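PDB 2Y2W: intracellular exo-alpha-(1->5)-L-arabinofuranosidase from Bifidobacterium longum, which hydrolyses terminal alpha-(1->5)-linked L-arabinofuranosyl residues from branched and debranched arabinans, and also acts on wheat arabinoxylan. Local coordinates for residues Asn118-Asp123 and Pro132-Leu137; Thr142-Met147 and Trp369-His374; Leu481-Arg486 and Ser558-Glu563. All coordinates share one frame; numbering follows the deposited sequence.

Contact 1 (Asn118-Asp123 and Pro132-Leu137)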
loop_
_atom_site.group_PDB
_atom_site.type_symbol
_atom_site.label_atom_id
_atom_site.label_comp_id
_atom_site.label_asym_id
_atom_site.label_seq_id
_atom_site.Cartn_x
_atom_site.Cartn_y
_atom_site.Cartn_z
ATOM N N ASN D 118 -11.828 3.060 8.698
ATOM C CA ASN D 118 -11.250 4.403 8.633
ATOM C C ASN D 118 -11.014 4.985 10.028
ATOM O O ASN D 118 -11.307 6.151 10.297
ATOM C CB ASN D 118 -12.095 5.334 7.745
ATOM C CG ASN D 118 -13.370 5.812 8.422
ATOM O OD1 ASN D 118 -13.596 7.015 8.544
ATOM N ND2 ASN D 118 -14.205 4.876 8.864
ATOM N N TYR D 119 -10.453 4.155 10.903
ATOM C CA TYR D 119 -10.257 4.504 12.303
ATOM C C TYR D 119 -8.785 4.443 12.702
ATOM O O TYR D 119 -8.099 3.463 12.419
ATOM C CB TYR D 119 -11.100 3.570 13.180
ATOM C CG TYR D 119 -10.899 3.726 14.667
ATOM C CD1 TYR D 119 -11.169 4.936 15.313
ATOM C CD2 TYR D 119 -10.452 2.656 15.437
ATOM C CE1 TYR D 119 -10.989 5.075 16.686
ATOM C CE2 TYR D 119 -10.270 2.784 16.809
ATOM C CZ TYR D 119 -10.541 3.995 17.424
ATOM O OH TYR D 119 -10.358 4.112 18.777
ATOM N N ASN D 120 -8.308 5.503 13.349
ATOM C CA ASN D 120 -6.944 5.546 13.879
ATOM C C ASN D 120 -6.964 5.252 15.377
ATOM O O ASN D 120 -7.489 6.044 16.160
ATOM C CB ASN D 120 -6.300 6.908 13.612
ATOM C CG ASN D 120 -6.500 7.384 12.186
ATOM O OD1 ASN D 120 -6.143 6.693 11.229
ATOM N ND2 ASN D 120 -7.068 8.576 12.036
ATOM N N TRP D 121 -6.396 4.112 15.767
ATOM C CA TRP D 121 -6.544 3.595 17.131
ATOM C C TRP D 121 -5.922 4.483 18.218
ATOM O O TRP D 121 -6.350 4.436 19.371
ATOM C CB TRP D 121 -6.021 2.154 17.224
ATOM C CG TRP D 121 -4.546 2.041 17.063
ATOM C CD1 TRP D 121 -3.859 1.858 15.900
ATOM C CD2 TRP D 121 -3.567 2.112 18.102
ATOM N NE1 TRP D 121 -2.509 1.811 16.148
ATOM C CE2 TRP D 121 -2.302 1.965 17.493
ATOM C CE3 TRP D 121 -3.633 2.289 19.490
ATOM C CZ2 TRP D 121 -1.112 1.991 18.224
ATOM C CZ3 TRP D 121 -2.452 2.310 20.218
ATOM C CH2 TRP D 121 -1.208 2.162 19.581
ATOM N N GLU D 122 -4.923 5.280 17.843
ATOM C CA GLU D 122 -4.259 6.210 18.764
ATOM C C GLU D 122 -5.144 7.402 19.121
ATOM O O GLU D 122 -4.922 8.061 20.140
ATOM C CB GLU D 122 -2.939 6.736 18.183
ATOM C CG GLU D 122 -2.001 5.681 17.617
ATOM C CD GLU D 122 -2.227 5.432 16.133
ATOM O OE1 GLU D 122 -3.398 5.393 15.694
ATOM O OE2 GLU D 122 -1.227 5.267 15.401
ATOM N N ASP D 123 -6.132 7.683 18.274
ATOM C CA ASP D 123 -7.078 8.775 18.514
ATOM C C ASP D 123 -7.931 8.542 19.757
ATOM O O ASP D 123 -8.479 9.490 20.323
ATOM C CB ASP D 123 -7.990 8.985 17.299
ATOM C CG ASP D 123 -7.267 9.613 16.124
ATOM O OD1 ASP D 123 -6.180 10.198 16.323
ATOM O OD2 ASP D 123 -7.796 9.531 14.996
ATOM N N PRO D 132 -8.410 13.900 19.586
ATOM C CA PRO D 132 -8.956 14.655 18.457
ATOM C C PRO D 132 -10.375 14.227 18.084
ATOM O O PRO D 132 -10.750 13.066 18.278
ATOM C CB PRO D 132 -7.989 14.325 17.318
ATOM C CG PRO D 132 -7.462 12.984 17.658
ATOM C CD PRO D 132 -7.367 12.948 19.156
ATOM N N MET D 133 -11.151 15.168 17.559
ATOM C CA MET D 133 -12.489 14.868 17.081
ATOM C C MET D 133 -12.409 14.509 15.598
ATOM O O MET D 133 -11.823 15.246 14.799
ATOM C CB MET D 133 -13.432 16.043 17.342
ATOM C CG MET D 133 -14.764 15.608 17.929
ATOM S SD MET D 133 -15.458 16.760 19.131
ATOM C CE MET D 133 -16.636 17.647 18.110
ATOM N N ARG D 134 -12.986 13.364 15.245
ATOM C CA ARG D 134 -12.767 12.754 13.933
ATOM C C ARG D 134 -14.055 12.438 13.181
ATOM O O ARG D 134 -15.138 12.383 13.768
ATOM C CB ARG D 134 -11.933 11.474 14.084
ATOM C CG ARG D 134 -10.495 11.698 14.541
ATOM C CD ARG D 134 -9.568 12.013 13.378
ATOM N NE ARG D 134 -8.171 11.996 13.799
ATOM C CZ ARG D 134 -7.366 13.054 13.804
ATOM N NH1 ARG D 134 -7.801 14.239 13.390
ATOM N NH2 ARG D 134 -6.113 12.922 14.216
ATOM N N ARG D 135 -13.918 12.241 11.872
ATOM C CA ARG D 135 -15.010 11.809 11.015
ATOM C C ARG D 135 -15.065 10.293 10.973
ATOM O O ARG D 135 -14.027 9.628 10.997
ATOM C CB ARG D 135 -14.778 12.291 9.583
ATOM C CG ARG D 135 -15.200 13.703 9.275
ATOM C CD ARG D 135 -14.921 13.996 7.809
ATOM N NE ARG D 135 -15.675 15.143 7.316
ATOM C CZ ARG D 135 -15.666 15.567 6.057
ATOM N NH1 ARG D 135 -14.932 14.944 5.137
ATOM N NH2 ARG D 135 -16.394 16.623 5.714
ATOM N N ASP D 136 -16.275 9.749 10.900
ATOM C CA ASP D 136 -16.460 8.365 10.491
ATOM C C ASP D 136 -17.193 8.344 9.158
ATOM O O ASP D 136 -18.337 8.786 9.067
ATOM C CB ASP D 136 -17.237 7.560 11.535
ATOM C CG ASP D 136 -17.648 6.189 11.017
ATOM O OD1 ASP D 136 -16.785 5.483 10.451
ATOM O OD2 ASP D 136 -18.836 5.826 11.162
ATOM N N LEU D 137 -16.525 7.830 8.130
ATOM C CA LEU D 137 -17.102 7.747 6.788
ATOM C C LEU D 137 -18.232 6.728 6.687
ATOM O O LEU D 137 -19.218 6.964 5.993
ATOM C CB LEU D 137 -16.019 7.429 5.756
ATOM C CG LEU D 137 -15.353 8.588 5.008
ATOM C CD1 LEU D 137 -14.629 9.562 5.935
ATOM C CD2 LEU D 137 -14.398 8.031 3.969
HETATM O O HOH W 1 -12.328 9.369 8.622
#
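Pro132 sets the CG of its ring against the carboxylate of Asp123, 3.3 Å from OD1, the two side chains crossing at about a right angle. Met133 points away, its carbonyl O hydrogen-bonded to Thr190 OG1 of a second subunit. Arg134 turns sharply about its CB-CG bond (chi2 -85°), which carries the guanidinium back over Pro132, whose CB lies above the centre of one face. The edge of the same group meets Asp123: NE donates to OD2 at 2.8 Å in a salt bridge, with a weak second bond from NH2 to OD1. OD2 lies close to the guanidinium plane, yet the donor stands above the carboxylate plane, and the two planes are 61° apart, so this is not a flat two-pronged pair. Asn120 ND2 reaches OD2 from the opposite face of the carboxylate at 3.2 Å, so that oxygen accepts from two side chains.

Strand 134-136 is one arm of a two-stranded antiparallel hairpin with strand 141-143, inserted in the loops following barrel strand 107-110. At Arg135 the carbonyl O is joined to Asn118 OD1 through a water that donates to both. Asp136 OD1 takes Asn118 ND2 at 3.1 Å, amide and carboxylate nearly coplanar, while its OD2 accepts from Trp139 N. Leu137 N completes the grip on Asn118, donating to OD1 at 3.1 Å in a nearly straight bond (173°).

Contact 2 (Thr142-Met147 and Trp369-His374); sequences TETNEM and WPKSPH
The direct polar link is a backbone one: Thr142 N donates to Pro370 O at 3.2 Å. At 146° the N-H is moderately bent, and it arrives from above the carbonyl plane. A water adds a second bridge between the main chains, donating to Thr142 O and accepting from Ser372 N at 2.8 Å.

Apolar contact falls mainly to the aliphatic part of Lys371. Its CG lies 3.6 Å from Thr142 CG2, and farther out CE comes within 3.7 Å of Thr144 CG2, the chain turning about CG-CD (chi3 77°). Thr144 keeps this methyl beside its own backbone N (OG1 chi1 59°), while OG1 donates to Glu146 OE2 at 3.0 Å. A glycine in place of Thr144 would probably leave the Lys371 methylenes without their methyl neighbour and the Glu146 carboxylate without the hydroxyl that bonds its OE2. Lys371 NZ is 5.9 Å from Glu146 OE2, an approach of opposite charges without contact.

Trp369 contributes CB, 3.7 Å from Thr142 N, and its ring stacks on His140 and packs against Arg135 of strand 134-136. The contact thus joins strand 141-143 and the turn after it to the loop between helices 347-357 and 382-397, with Tyr76 of helix 75-79 touching both Thr144 and Ser372.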
loop_
_atom_site.group_PDB
_atom_site.type_symbol
_atom_site.label_atom_id
_atom_site.label_comp_id
_atom_site.label_asym_id
_atom_site.label_seq_id
_atom_site.Cartn_x
_atom_site.Cartn_y
_atom_site.Cartn_z
ATOM N N THR D 142 -19.647 12.370 13.282
ATOM C CA THR D 142 -18.459 12.885 13.953
ATOM C C THR D 142 -18.244 12.141 15.271
ATOM O O THR D 142 -19.179 11.962 16.061
ATOM C CB THR D 142 -18.477 14.429 14.157
ATOM O OG1 THR D 142 -17.500 14.798 15.139
ATOM C CG2 THR D 142 -19.829 14.910 14.622
ATOM N N GLU D 143 -17.003 11.708 15.480
ATOM C CA GLU D 143 -16.616 10.889 16.621
ATOM C C GLU D 143 -15.703 11.670 17.574
ATOM O O GLU D 143 -14.633 12.150 17.184
ATOM C CB GLU D 143 -15.935 9.610 16.115
ATOM C CG GLU D 143 -15.148 8.819 17.154
ATOM C CD GLU D 143 -16.012 7.924 18.017
ATOM O OE1 GLU D 143 -17.050 7.421 17.535
ATOM O OE2 GLU D 143 -15.638 7.704 19.184
ATOM N N THR D 144 -16.139 11.785 18.826
ATOM C CA THR D 144 -15.407 12.536 19.844
ATOM C C THR D 144 -14.227 11.753 20.401
ATOM O O THR D 144 -13.291 12.344 20.951
ATOM C CB THR D 144 -16.317 12.941 21.016
ATOM O OG1 THR D 144 -16.886 11.764 21.606
ATOM C CG2 THR D 144 -17.426 13.859 20.537
ATOM N N ASN D 145 -14.288 10.429 20.262
ATOM C CA ASN D 145 -13.262 9.508 20.761
ATOM C C ASN D 145 -13.145 9.458 22.287
ATOM O O ASN D 145 -12.102 9.082 22.826
ATOM C CB ASN D 145 -11.897 9.776 20.103
ATOM C CG ASN D 145 -11.859 9.355 18.647
ATOM O OD1 ASN D 145 -12.012 8.176 18.324
ATOM N ND2 ASN D 145 -11.649 10.319 17.760
ATOM N N GLU D 146 -14.227 9.820 22.974
ATOM C CA GLU D 146 -14.311 9.677 24.429
ATOM C C GLU D 146 -14.169 8.211 24.832
ATOM O O GLU D 146 -13.683 7.901 25.919
ATOM C CB GLU D 146 -15.624 10.252 24.959
ATOM C CG GLU D 146 -15.725 11.772 24.864
ATOM C CD GLU D 146 -17.147 12.281 25.045
ATOM O OE1 GLU D 146 -17.825 11.861 26.011
ATOM O OE2 GLU D 146 -17.585 13.115 24.221
ATOM N N MET D 147 -14.592 7.317 23.941
ATOM C CA MET D 147 -14.345 5.888 24.097
ATOM C C MET D 147 -13.267 5.398 23.129
ATOM O O MET D 147 -13.269 5.739 21.942
ATOM C CB MET D 147 -15.633 5.090 23.907
ATOM C CG MET D 147 -16.541 5.078 25.127
ATOM S SD MET D 147 -16.032 3.897 26.394
ATOM C CE MET D 147 -16.214 2.343 25.526
ATOM N N TRP D 369 -21.361 16.670 10.644
ATOM C CA TRP D 369 -21.874 15.310 10.737
ATOM C C TRP D 369 -22.430 15.073 12.148
ATOM O O TRP D 369 -21.871 15.580 13.122
ATOM C CB TRP D 369 -20.769 14.306 10.383
ATOM C CG TRP D 369 -20.199 14.461 8.974
ATOM C CD1 TRP D 369 -20.351 15.531 8.129
ATOM C CD2 TRP D 369 -19.362 13.526 8.277
ATOM N NE1 TRP D 369 -19.678 15.310 6.952
ATOM C CE2 TRP D 369 -19.062 14.089 7.015
ATOM C CE3 TRP D 369 -18.845 12.263 8.592
ATOM C CZ2 TRP D 369 -18.269 13.432 6.069
ATOM C CZ3 TRP D 369 -18.052 11.610 7.648
ATOM C CH2 TRP D 369 -17.775 12.197 6.403
ATOM N N PRO D 370 -23.552 14.339 12.262
ATOM C CA PRO D 370 -24.211 14.140 13.559
ATOM C C PRO D 370 -23.407 13.309 14.566
ATOM O O PRO D 370 -22.699 12.379 14.181
ATOM C CB PRO D 370 -25.508 13.413 13.185
ATOM C CG PRO D 370 -25.255 12.821 11.847
ATOM C CD PRO D 370 -24.342 13.774 11.154
ATOM N N LYS D 371 -23.525 13.663 15.846
ATOM C CA LYS D 371 -22.914 12.912 16.946
ATOM C C LYS D 371 -23.916 11.936 17.549
ATOM O O LYS D 371 -25.018 12.330 17.936
ATOM C CB LYS D 371 -22.407 13.863 18.032
ATOM C CG LYS D 371 -20.924 14.181 17.948
ATOM C CD LYS D 371 -20.597 15.571 18.490
ATOM C CE LYS D 371 -20.585 15.613 20.009
ATOM N NZ LYS D 371 -20.103 16.931 20.509
ATOM N N SER D 372 -23.519 10.667 17.630
ATOM C CA SER D 372 -24.365 9.580 18.154
ATOM C C SER D 372 -25.869 9.732 17.859
ATOM O O SER D 372 -26.671 9.909 18.784
ATOM C CB SER D 372 -24.123 9.369 19.655
ATOM O OG SER D 372 -24.345 10.561 20.391
ATOM N N PRO D 373 -26.251 9.660 16.566
ATOM C CA PRO D 373 -27.657 9.740 16.194
ATOM C C PRO D 373 -28.362 8.400 16.371
ATOM O O PRO D 373 -27.707 7.382 16.608
ATOM C CB PRO D 373 -27.599 10.113 14.711
ATOM C CG PRO D 373 -26.326 9.544 14.224
ATOM C CD PRO D 373 -25.384 9.459 15.387
ATOM N N HIS D 374 -29.687 8.407 16.255
ATOM C CA HIS D 374 -30.474 7.179 16.308
ATOM C C HIS D 374 -30.408 6.454 14.965
ATOM O O HIS D 374 -31.140 6.785 14.028
ATOM C CB HIS D 374 -31.922 7.484 16.704
ATOM C CG HIS D 374 -32.068 7.990 18.106
ATOM N ND1 HIS D 374 -32.524 7.200 19.139
ATOM C CD2 HIS D 374 -31.807 9.203 18.648
ATOM C CE1 HIS D 374 -32.543 7.906 20.255
ATOM N NE2 HIS D 374 -32.113 9.125 19.984
HETATM O O HOH W 2 -21.038 9.624 16.811
#

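Contact 3 (Leu481-Arg486 and Ser558-Glu563); sequences LLAVNR and SWISVE
Ala483 and Ile560 exchange a reciprocal pair of backbone hydrogen bonds at the middle of this ladder: Ile560 N donates to Ala483 O at 2.6 Å, and Ala483 N returns the bond to Ile560 O at 2.9 Å. Leu481 and Val562 repeat the pattern at one end. At the other, Asn485 N gives Ser558 O a nearly straight bond of 2.7 Å (176°), but the return bond from Ser558 N to Asn485 O is weak at 3.4 Å. Leu482-Ser561 and Val484-Trp559 are the intervening non-hydrogen-bonded pairs, where CA-H...O contacts supplement the ladder, as from Leu482 CA to Ile560 O. The strand segments run at 166° to each other, which establishes the antiparallel pairing.

The side chains divide between two faces. On that of Leu482, Val484, Trp559 and Ser561, the indole extends with CG anti to the backbone N (chi1 165°). Val484 CG2 meets its edge in plane at CD1, 3.6 Å away, while Leu482 CD2 approaches CZ2 obliquely and also touches Ser561 CB. Helices 382-397 and 431-440 cover this face, Val484 packing on the former and Trp559 on the latter.

On the other face, Leu481 lies alongside Val562, pointing the same way, with CD2 3.6 Å from CG1. Ala483 CB touches Ile560 CG2, and Asn485 CB packs near Ser558 OG; both polar ends, Asn485 ND2 and Ser558 OG, donate to Pro555 O.

Flanked by strands 462-473 and 512-518, the pair lies inside an antiparallel stretch of the mixed sheet of the C-terminal beta-sandwich domain that accompanies the catalytic barrel in family 51 arabinofuranosidases.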
loop_
_atom_site.group_PDB
_atom_site.type_symbol
_atom_site.label_atom_id
_atom_site.label_comp_id
_atom_site.label_asym_id
_atom_site.label_seq_id
_atom_site.Cartn_x
_atom_site.Cartn_y
_atom_site.Cartn_z
ATOM N N LEU D 481 -33.164 -28.210 26.672
ATOM C CA LEU D 481 -33.721 -28.363 25.329
ATOM C C LEU D 481 -34.284 -27.038 24.818
ATOM O O LEU D 481 -35.088 -26.389 25.493
ATOM C CB LEU D 481 -34.811 -29.446 25.301
ATOM C CG LEU D 481 -35.722 -29.535 24.065
ATOM C CD1 LEU D 481 -34.981 -30.074 22.847
ATOM C CD2 LEU D 481 -36.949 -30.385 24.346
ATOM N N LEU D 482 -33.848 -26.652 23.623
ATOM C CA LEU D 482 -34.371 -25.474 22.936
ATOM C C LEU D 482 -35.034 -25.916 21.638
ATOM O O LEU D 482 -34.434 -26.654 20.856
ATOM C CB LEU D 482 -33.248 -24.473 22.640
ATOM C CG LEU D 482 -32.409 -23.926 23.799
ATOM C CD1 LEU D 482 -31.047 -23.466 23.302
ATOM C CD2 LEU D 482 -33.126 -22.797 24.519
ATOM N N ALA D 483 -36.270 -25.472 21.416
ATOM C CA ALA D 483 -37.017 -25.843 20.213
ATOM C C ALA D 483 -37.808 -24.679 19.621
ATOM O O ALA D 483 -38.278 -23.801 20.345
ATOM C CB ALA D 483 -37.935 -27.030 20.493
ATOM N N VAL D 484 -37.951 -24.691 18.298
ATOM C CA VAL D 484 -38.633 -23.623 17.566
ATOM C C VAL D 484 -39.719 -24.177 16.638
ATOM O O VAL D 484 -39.535 -25.218 16.005
ATOM C CB VAL D 484 -37.607 -22.749 16.776
ATOM C CG1 VAL D 484 -38.241 -22.082 15.558
ATOM C CG2 VAL D 484 -36.998 -21.693 17.687
ATOM N N ASN D 485 -40.854 -23.480 16.585
ATOM C CA ASN D 485 -41.911 -23.771 15.618
ATOM C C ASN D 485 -41.905 -22.735 14.497
ATOM O O ASN D 485 -42.180 -21.554 14.731
ATOM C CB ASN D 485 -43.282 -23.823 16.303
ATOM C CG ASN D 485 -44.393 -24.280 15.366
ATOM O OD1 ASN D 485 -44.154 -25.008 14.400
ATOM N ND2 ASN D 485 -45.617 -23.855 15.653
ATOM N N ARG D 486 -41.593 -23.186 13.284
ATOM C CA ARG D 486 -41.401 -22.290 12.139
ATOM C C ARG D 486 -42.654 -22.058 11.286
ATOM O O ARG D 486 -42.677 -21.144 10.460
ATOM C CB ARG D 486 -40.237 -22.774 11.265
ATOM C CG ARG D 486 -38.870 -22.609 11.916
ATOM C CD ARG D 486 -37.735 -22.895 10.949
ATOM N NE ARG D 486 -37.451 -24.322 10.820
ATOM C CZ ARG D 486 -36.422 -24.829 10.145
ATOM N NH1 ARG D 486 -35.562 -24.030 9.525
ATOM N NH2 ARG D 486 -36.251 -26.143 10.090
ATOM N N SER D 558 -43.273 -19.841 17.429
ATOM C CA SER D 558 -42.952 -19.927 18.854
ATOM C C SER D 558 -41.590 -20.566 19.121
ATOM O O SER D 558 -41.176 -21.495 18.425
ATOM C CB SER D 558 -44.047 -20.685 19.617
ATOM O OG SER D 558 -44.198 -22.005 19.125
ATOM N N TRP D 559 -40.906 -20.045 20.138
ATOM C CA TRP D 559 -39.640 -20.591 20.617
ATOM C C TRP D 559 -39.846 -21.173 22.009
ATOM O O TRP D 559 -40.513 -20.568 22.854
ATOM C CB TRP D 559 -38.564 -19.499 20.636
ATOM C CG TRP D 559 -37.327 -19.845 21.424
ATOM C CD1 TRP D 559 -36.255 -20.569 20.992
ATOM C CD2 TRP D 559 -37.036 -19.466 22.776
ATOM N NE1 TRP D 559 -35.316 -20.670 21.991
ATOM C CE2 TRP D 559 -35.771 -20.003 23.097
ATOM C CE3 TRP D 559 -37.724 -18.729 23.748
ATOM C CZ2 TRP D 559 -35.178 -19.827 24.350
ATOM C CZ3 TRP D 559 -37.131 -18.552 24.995
ATOM C CH2 TRP D 559 -35.871 -19.101 25.283
ATOM N N ILE D 560 -39.275 -22.350 22.242
ATOM C CA ILE D 560 -39.438 -23.038 23.518
ATOM C C ILE D 560 -38.093 -23.309 24.192
ATOM O O ILE D 560 -37.095 -23.599 23.523
ATOM C CB ILE D 560 -40.276 -24.350 23.356
ATOM C CG1 ILE D 560 -41.405 -24.406 24.383
ATOM C CG2 ILE D 560 -39.414 -25.608 23.423
ATOM C CD1 ILE D 560 -42.580 -23.518 24.045
ATOM N N SER D 561 -38.076 -23.185 25.517
ATOM C CA SER D 561 -36.921 -23.573 26.321
ATOM C C SER D 561 -37.375 -24.398 27.515
ATOM O O SER D 561 -38.248 -23.976 28.278
ATOM C CB SER D 561 -36.128 -22.350 26.787
ATOM O OG SER D 561 -36.859 -21.577 27.722
ATOM N N VAL D 562 -36.780 -25.579 27.662
ATOM C CA VAL D 562 -37.099 -26.481 28.766
ATOM C C VAL D 562 -35.832 -27.071 29.386
ATOM O O VAL D 562 -35.061 -27.767 28.721
ATOM C CB VAL D 562 -38.135 -27.581 28.350
ATOM C CG1 VAL D 562 -37.900 -28.058 26.923
ATOM C CG2 VAL D 562 -38.147 -28.752 29.334
ATOM N N GLU D 563 -35.627 -26.756 30.663
ATOM C CA GLU D 563 -34.489 -27.246 31.438
ATOM C C GLU D 563 -34.869 -28.549 32.134
ATOM O O GLU D 563 -35.982 -28.678 32.643
ATOM C CB GLU D 563 -34.065 -26.201 32.477
ATOM C CG GLU D 563 -33.667 -24.846 31.886
ATOM C CD GLU D 563 -33.489 -23.754 32.931
ATOM O OE1 GLU D 563 -32.933 -24.033 34.015
ATOM O OE2 GLU D 563 -33.905 -22.606 32.662
#

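Contacts 1 and 2 are adjoining parts of one region, with centres 11 Å apart. Strands 134-136 and 141-143 join them as partners in a hairpin: Arg134 O lies 2.6 Å from Glu143 N, a probable hydrogen bond, and Trp369 CZ3 packs 3.2 Å from Asp136 O. This region probably lies beside the arabinofuranose site: the side chain of Asp136 is about 6 Å from those of Glu69 and Asn114, both sugar-binding by similarity, and that of Trp369 about 12 Å from that of Asn114. Contact 3 lies across the chain's centre, its own centre 43 Å from that of contact 1 and 40 Å from that of contact 2, away from the annotated sites.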